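Putative sugar ABC transport system, substrate-binding protein (Bordetella parapertussis, PDB 5IX8) probably binds a carbohydrate in the periplasm and hands it to an ABC transporter for import. Local coordinates at residues V109-Q120 with S283-I293. Residues are numbered along the deposited sequence; the frame is centred on the assembly and turned at random.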
# COMPACT_ATOMS: atom_id res chain seq x y z
N VAL A 109 -1.25 11.00 -1.45
CA VAL A 109 -0.43 12.13 -1.04
C VAL A 109 -1.29 13.40 -1.06
O VAL A 109 -2.21 13.55 -1.89
CB VAL A 109 0.84 12.26 -1.93
CG1 VAL A 109 0.49 12.51 -3.38
CG2 VAL A 109 1.81 13.31 -1.40
N ASN A 110 -1.00 14.31 -0.13
CA ASN A 110 -1.81 15.51 0.06
C ASN A 110 -1.35 16.64 -0.87
O ASN A 110 -0.78 17.65 -0.44
CB ASN A 110 -1.73 15.94 1.52
CG ASN A 110 -2.81 16.90 1.90
OD1 ASN A 110 -3.81 17.06 1.19
ND2 ASN A 110 -2.60 17.58 3.02
N SER A 111 -1.62 16.46 -2.15
CA SER A 111 -1.31 17.51 -3.12
C SER A 111 -2.29 17.42 -4.28
O SER A 111 -2.34 16.39 -4.95
CB SER A 111 0.12 17.40 -3.65
OG SER A 111 0.33 18.28 -4.74
N ASP A 112 -3.04 18.50 -4.53
CA ASP A 112 -3.96 18.48 -5.67
C ASP A 112 -3.28 18.84 -6.98
O ASP A 112 -3.98 19.01 -7.99
CB ASP A 112 -5.16 19.40 -5.42
CG ASP A 112 -4.78 20.86 -5.25
OD1 ASP A 112 -3.66 21.26 -5.57
OD2 ASP A 112 -5.64 21.63 -4.79
N LYS A 113 -1.94 18.94 -6.98
CA LYS A 113 -1.17 19.19 -8.20
C LYS A 113 -0.59 17.91 -8.80
O LYS A 113 0.05 17.96 -9.85
CB LYS A 113 -0.07 20.21 -7.90
CG LYS A 113 -0.66 21.60 -7.60
CD LYS A 113 0.40 22.58 -7.16
CE LYS A 113 -0.21 23.91 -6.65
NZ LYS A 113 -1.11 23.75 -5.44
N ILE A 114 -0.79 16.76 -8.15
CA ILE A 114 -0.51 15.45 -8.74
C ILE A 114 -1.29 15.30 -10.03
O ILE A 114 -2.46 15.70 -10.12
CB ILE A 114 -0.89 14.36 -7.72
CG1 ILE A 114 0.01 14.42 -6.48
CG2 ILE A 114 -0.94 12.95 -8.36
CD1 ILE A 114 1.46 13.91 -6.71
N ALA A 115 -0.64 14.74 -11.06
CA ALA A 115 -1.30 14.57 -12.36
C ALA A 115 -2.36 13.48 -12.29
O ALA A 115 -3.53 13.70 -12.66
CB ALA A 115 -0.28 14.27 -13.45
N PHE A 116 -1.98 12.29 -11.78
CA PHE A 116 -2.92 11.21 -11.52
C PHE A 116 -2.24 10.23 -10.59
O PHE A 116 -1.03 10.31 -10.33
CB PHE A 116 -3.42 10.50 -12.80
CG PHE A 116 -2.33 9.78 -13.55
CD1 PHE A 116 -1.57 10.45 -14.51
CD2 PHE A 116 -2.03 8.45 -13.27
CE1 PHE A 116 -0.54 9.77 -15.20
CE2 PHE A 116 -1.04 7.78 -13.97
CZ PHE A 116 -0.28 8.44 -14.92
N GLY A 117 -3.02 9.28 -10.09
CA GLY A 117 -2.50 8.26 -9.22
C GLY A 117 -3.00 6.87 -9.60
O GLY A 117 -3.99 6.71 -10.31
N VAL A 118 -2.27 5.87 -9.13
CA VAL A 118 -2.69 4.48 -9.23
C VAL A 118 -2.50 3.90 -7.85
O VAL A 118 -1.36 3.85 -7.37
CB VAL A 118 -1.88 3.67 -10.27
CG1 VAL A 118 -2.33 2.23 -10.24
CG2 VAL A 118 -2.03 4.25 -11.69
N LEU A 119 -3.59 3.50 -7.20
CA LEU A 119 -3.45 3.01 -5.83
C LEU A 119 -4.61 2.08 -5.53
O LEU A 119 -5.00 1.30 -6.40
CB LEU A 119 -3.32 4.18 -4.84
CG LEU A 119 -4.40 5.29 -4.78
CD1 LEU A 119 -4.34 5.94 -3.39
CD2 LEU A 119 -4.21 6.37 -5.83
N GLN A 120 -5.07 2.05 -4.28
CA GLN A 120 -6.27 1.33 -3.89
C GLN A 120 -7.03 2.18 -2.89
O GLN A 120 -6.51 3.17 -2.37
CB GLN A 120 -5.98 -0.04 -3.27
CG GLN A 120 -5.60 -1.13 -4.26
CD GLN A 120 -5.45 -2.49 -3.59
OE1 GLN A 120 -4.80 -2.60 -2.57
NE2 GLN A 120 -6.06 -3.50 -4.15
N SER A 283 -9.38 12.57 0.51
CA SER A 283 -8.03 12.11 0.86
C SER A 283 -7.13 11.95 -0.35
O SER A 283 -5.89 11.90 -0.18
CB SER A 283 -8.08 10.78 1.60
OG SER A 283 -8.70 10.97 2.87
N VAL A 284 -7.70 11.80 -1.54
CA VAL A 284 -6.92 11.53 -2.75
C VAL A 284 -7.26 12.63 -3.75
O VAL A 284 -8.11 12.43 -4.62
CB VAL A 284 -7.18 10.13 -3.31
CG1 VAL A 284 -6.21 9.82 -4.43
CG2 VAL A 284 -7.01 9.10 -2.19
N PRO A 285 -6.66 13.81 -3.65
CA PRO A 285 -7.19 14.99 -4.36
C PRO A 285 -6.72 15.11 -5.80
O PRO A 285 -6.29 16.18 -6.24
CB PRO A 285 -6.69 16.16 -3.50
CG PRO A 285 -5.34 15.63 -2.98
CD PRO A 285 -5.59 14.16 -2.70
N TYR A 286 -6.85 14.02 -6.55
CA TYR A 286 -6.44 13.98 -7.95
C TYR A 286 -7.10 12.78 -8.60
O TYR A 286 -7.55 11.86 -7.90
CB TYR A 286 -4.89 13.88 -8.08
CG TYR A 286 -4.24 12.96 -7.06
CD1 TYR A 286 -4.13 11.58 -7.30
CD2 TYR A 286 -3.73 13.48 -5.86
CE1 TYR A 286 -3.53 10.75 -6.35
CE2 TYR A 286 -3.14 12.64 -4.91
CZ TYR A 286 -3.03 11.29 -5.16
OH TYR A 286 -2.44 10.47 -4.19
N PRO A 287 -7.21 12.77 -9.92
CA PRO A 287 -7.76 11.59 -10.61
C PRO A 287 -6.91 10.37 -10.33
O PRO A 287 -5.69 10.47 -10.29
CB PRO A 287 -7.68 11.98 -12.09
CG PRO A 287 -7.57 13.48 -12.07
CD PRO A 287 -6.76 13.81 -10.87
N HIS A 288 -7.55 9.22 -10.11
CA HIS A 288 -6.75 8.08 -9.69
C HIS A 288 -7.49 6.80 -9.99
O HIS A 288 -8.73 6.75 -9.95
CB HIS A 288 -6.41 8.15 -8.19
CG HIS A 288 -7.60 8.17 -7.29
ND1 HIS A 288 -8.37 9.31 -7.10
CD2 HIS A 288 -8.15 7.21 -6.51
CE1 HIS A 288 -9.35 9.03 -6.25
NE2 HIS A 288 -9.25 7.77 -5.88
N PHE A 289 -6.72 5.75 -10.31
CA PHE A 289 -7.28 4.42 -10.48
C PHE A 289 -7.11 3.65 -9.19
O PHE A 289 -6.01 3.64 -8.62
CB PHE A 289 -6.60 3.65 -11.62
CG PHE A 289 -7.18 2.27 -11.84
CD1 PHE A 289 -8.42 2.12 -12.47
CD2 PHE A 289 -6.50 1.13 -11.41
CE1 PHE A 289 -8.97 0.86 -12.66
CE2 PHE A 289 -7.05 -0.14 -11.58
CZ PHE A 289 -8.29 -0.27 -12.21
N ASN A 290 -8.17 2.99 -8.75
CA ASN A 290 -8.09 2.12 -7.58
C ASN A 290 -8.15 0.68 -8.05
O ASN A 290 -9.16 0.28 -8.63
CB ASN A 290 -9.26 2.37 -6.62
CG ASN A 290 -9.10 3.66 -5.79
OD1 ASN A 290 -8.02 3.99 -5.34
ND2 ASN A 290 -10.19 4.39 -5.61
N VAL A 291 -7.10 -0.10 -7.78
CA VAL A 291 -7.13 -1.52 -8.13
C VAL A 291 -8.16 -2.22 -7.25
O VAL A 291 -8.16 -2.01 -6.04
CB VAL A 291 -5.75 -2.15 -7.97
CG1 VAL A 291 -5.84 -3.65 -8.32
CG2 VAL A 291 -4.69 -1.45 -8.84
N PRO A 292 -9.02 -3.06 -7.79
CA PRO A 292 -10.03 -3.71 -6.94
C PRO A 292 -9.38 -4.54 -5.84
O PRO A 292 -8.28 -5.07 -5.98
CB PRO A 292 -10.83 -4.58 -7.91
CG PRO A 292 -10.74 -3.84 -9.21
CD PRO A 292 -9.37 -3.16 -9.22
N ILE A 293 -10.08 -4.61 -4.70
CA ILE A 293 -9.55 -5.23 -3.49
C ILE A 293 -10.02 -6.67 -3.41
O ILE A 293 -11.21 -6.96 -3.64
CB ILE A 293 -10.00 -4.45 -2.25
CG1 ILE A 293 -9.35 -3.07 -2.28
CG2 ILE A 293 -9.62 -5.22 -0.98
CD1 ILE A 293 -10.11 -2.07 -1.48
O HOH W 1 -6.52 17.47 -8.61
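The hydroxyl of Y286 is held by two groups: V109 N donates to OH at 3.0 Å, and S104 OG of the neighbouring strand 101-105 shares a further hydrogen bond with it. With its tip held by two bonds, the ring lies against the loop that leads from V109 to I114. I114 lies over one face, its CG2 3.6 Å from the ring centroid in a CH-pi contact only 14° off the normal; a chi1 of -66° turns that methyl opposite the backbone N and onto the ring. V109 O sits at the ring edge, in its plane. G117 CA lies 3.9 Å from Y286 CE1, so bare backbone passes beside the ring.

Beyond the tyrosine the backbones pair in parallel. G117 N donates to P287 O, F289 N to G117 O, L119 N to F289 O at 2.8 Å and nearly straight (173°), and V291 N to L119 O. On the sheet face that L119 shares with H288, L119 CD2 packs on H288 CB at 3.7 Å, while H288 ND1 turns back to Y286 O at 2.8 Å. Strand 288-290 thereby becomes the edge strand of the parallel sheet in one lobe of the periplasmic-binding-protein fold, added beside 116-119 late in the chain, after helix 254-270, which packs on V118 and F289, and before the chain passes to strand 295-296 of the other sheet.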